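Local coordinates for protein Dr hemagglutinin structural subunit (PDB 2JKJ) that forms the structural subunit of an adhesive fimbria of uropathogenic Escherichia coli, which binds the Dr blood group antigen and mediates adherence to the upper urinary tract, at residues P53-A58 / G119-I124. Numbering follows the deposited sequence.
Sequences PVTVQA and GGIIGI. With CLM (chloramphenicol), chain I.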
loop_
_atom_site.group_PDB
_atom_site.type_symbol
_atom_site.label_atom_id
_atom_site.label_comp_id
_atom_site.label_asym_id
_atom_site.label_seq_id
_atom_site.Cartn_x
_atom_site.Cartn_y
_atom_site.Cartn_z
ATOM N N PRO A 53 -11.260 -11.241 10.484
ATOM C CA PRO A 53 -12.333 -10.390 10.976
ATOM C C PRO A 53 -12.298 -9.023 10.309
ATOM O O PRO A 53 -11.255 -8.578 9.833
ATOM C CB PRO A 53 -12.013 -10.255 12.467
ATOM C CG PRO A 53 -10.540 -10.413 12.543
ATOM C CD PRO A 53 -10.192 -11.420 11.484
ATOM N N VAL A 54 -13.449 -8.361 10.283
ATOM C CA VAL A 54 -13.563 -7.035 9.697
ATOM C C VAL A 54 -14.281 -6.129 10.685
ATOM O O VAL A 54 -15.488 -6.251 10.881
ATOM C CB VAL A 54 -14.305 -7.077 8.343
ATOM C CG1 VAL A 54 -14.568 -5.665 7.833
ATOM C CG2 VAL A 54 -13.512 -7.881 7.322
ATOM N N THR A 55 -13.533 -5.232 11.318
ATOM C CA THR A 55 -14.119 -4.317 12.287
ATOM C C THR A 55 -15.015 -3.291 11.608
ATOM O O THR A 55 -14.713 -2.806 10.517
ATOM C CB THR A 55 -13.052 -3.641 13.164
ATOM O OG1 THR A 55 -12.173 -2.860 12.342
ATOM C CG2 THR A 55 -12.248 -4.686 13.920
ATOM N N VAL A 56 -16.127 -2.976 12.262
ATOM C CA VAL A 56 -17.068 -1.999 11.739
ATOM C C VAL A 56 -17.496 -1.057 12.854
ATOM O O VAL A 56 -17.912 -1.499 13.928
ATOM C CB VAL A 56 -18.286 -2.675 11.079
ATOM C CG1 VAL A 56 -19.269 -1.626 10.581
ATOM C CG2 VAL A 56 -17.843 -3.580 9.939
ATOM N N GLN A 57 -17.373 0.242 12.598
ATOM C CA GLN A 57 -17.762 1.258 13.568
ATOM C C GLN A 57 -18.530 2.373 12.871
ATOM O O GLN A 57 -17.955 3.164 12.122
ATOM C CB GLN A 57 -16.535 1.827 14.283
ATOM C CG GLN A 57 -15.833 0.831 15.196
ATOM C CD GLN A 57 -16.582 0.596 16.493
ATOM O OE1 GLN A 57 -17.660 1.146 16.707
ATOM N NE2 GLN A 57 -16.011 -0.224 17.365
ATOM N N ALA A 58 -19.836 2.419 13.107
ATOM C CA ALA A 58 -20.686 3.431 12.500
ATOM C C ALA A 58 -20.943 4.588 13.460
ATOM O O ALA A 58 -20.941 4.411 14.678
ATOM C CB ALA A 58 -22.003 2.813 12.044
ATOM N N GLY A 119 -21.775 -1.117 15.879
ATOM C CA GLY A 119 -20.346 -1.322 16.031
ATOM C C GLY A 119 -20.185 -2.816 16.264
ATOM O O GLY A 119 -20.908 -3.403 17.072
ATOM N N GLY A 120 -19.284 -3.452 15.525
ATOM C CA GLY A 120 -19.095 -4.886 15.689
ATOM C C GLY A 120 -18.027 -5.479 14.785
ATOM O O GLY A 120 -17.266 -4.762 14.138
ATOM N N ILE A 121 -17.984 -6.805 14.759
ATOM C CA ILE A 121 -17.018 -7.540 13.955
ATOM C C ILE A 121 -17.733 -8.391 12.914
ATOM O O ILE A 121 -18.661 -9.134 13.236
ATOM C CB ILE A 121 -16.129 -8.432 14.845
ATOM C CG1 ILE A 121 -15.444 -7.601 15.931
ATOM C CG2 ILE A 121 -15.117 -9.190 14.003
ATOM C CD1 ILE A 121 -14.019 -7.210 15.593
ATOM N N ILE A 122 -17.295 -8.283 11.666
ATOM C CA ILE A 122 -17.853 -9.091 10.590
ATOM C C ILE A 122 -16.811 -10.150 10.253
ATOM O O ILE A 122 -15.685 -9.825 9.876
ATOM C CB ILE A 122 -18.210 -8.241 9.359
ATOM C CG1 ILE A 122 -19.278 -7.204 9.712
ATOM C CG2 ILE A 122 -18.680 -9.132 8.217
ATOM C CD1 ILE A 122 -20.692 -7.705 9.534
ATOM N N GLY A 123 -17.168 -11.415 10.438
ATOM C CA GLY A 123 -16.239 -12.504 10.173
ATOM C C GLY A 123 -16.334 -13.009 8.737
ATOM O O GLY A 123 -17.418 -13.069 8.157
ATOM N N ILE A 124 -15.187 -13.377 8.174
ATOM C CA ILE A 124 -15.127 -13.920 6.821
ATOM C C ILE A 124 -14.746 -15.392 6.923
ATOM O O ILE A 124 -13.692 -15.726 7.460
ATOM C CB ILE A 124 -14.131 -13.146 5.937
ATOM C CG1 ILE A 124 -14.356 -11.636 6.059
ATOM C CG2 ILE A 124 -14.249 -13.592 4.488
ATOM C CD1 ILE A 124 -15.650 -11.151 5.428
HETATM C C1 CLM I . -13.579 -14.648 12.504
HETATM CL CL1 CLM I . -13.431 -14.669 10.718
HETATM CL CL2 CLM I . -14.021 -13.024 13.090
HETATM C C2 CLM I . -12.194 -15.115 13.111
HETATM O O2 CLM I . -11.135 -14.972 12.479
HETATM N N2 CLM I . -12.293 -15.622 14.282
HETATM C C3 CLM I . -11.119 -16.110 15.016
HETATM C C4 CLM I . -11.068 -17.646 14.937
HETATM O O4 CLM I . -9.918 -18.115 14.192
HETATM C C5 CLM I . -11.169 -15.583 16.463
HETATM O O5 CLM I . -12.356 -16.144 17.025
HETATM C C6 CLM I . -11.193 -14.069 16.469
HETATM C C7 CLM I . -10.100 -13.357 15.963
HETATM C C8 CLM I . -10.119 -11.943 15.971
HETATM C C9 CLM I . -11.264 -11.337 16.497
HETATM N N9 CLM I . -11.304 -9.837 16.517
HETATM O O9A CLM I . -12.331 -9.338 16.991
HETATM O O9B CLM I . -10.358 -9.223 16.081
HETATM C C10 CLM I . -12.330 -12.027 16.988
HETATM C C11 CLM I . -12.309 -13.412 16.981
#
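I121 and P53 meet on the chloramphenicol-bearing face of an antiparallel strand pair, a worked example of how a ladder sorts its residues between ligand and core. From CB of I121 the chain forks. CG2, anti to the backbone N, rests on P53 CB at 3.6 Å. CG1 (chi1 -55°) runs beside the backbone N, close to the nitro oxygen O9A of the drug, and carries CD1 forward until it lies 3.5 Å from T55 CG2, the two side chains running side by side. CD1 also abuts chloramphenicol O9A at 3.1 Å, a short van der Waals contact. At the dichloroacetyl end, P53 CB approaches CL2 at 3.5 Å, while CL1 lies near G123 CA (3.6 Å) and I124 N.

The backbone ties V54 to I122 and V56 to G120, two hydrogen-bonded pairs with two bonds each. G120 N reaches V56 O (2.9 Å) in the carbonyl plane. On the buried face V56 CG2 crosses I122 CG1 at 3.9 Å, and V54 CG2 packs on CG1 of I124.

In this immunoglobulin-like sandwich of the Dr adhesins, 53-58 probably belongs to the receptor-binding region. Strand 90-97 continues the sheet beyond 119-126, antiparallel and bonded at G123 and R96; its I95 touches I122 and I124. V31 and V33 of a second subunit pack on V56 and V54, and an antiparallel ladder at Q57 and A58 carries the sheet into it.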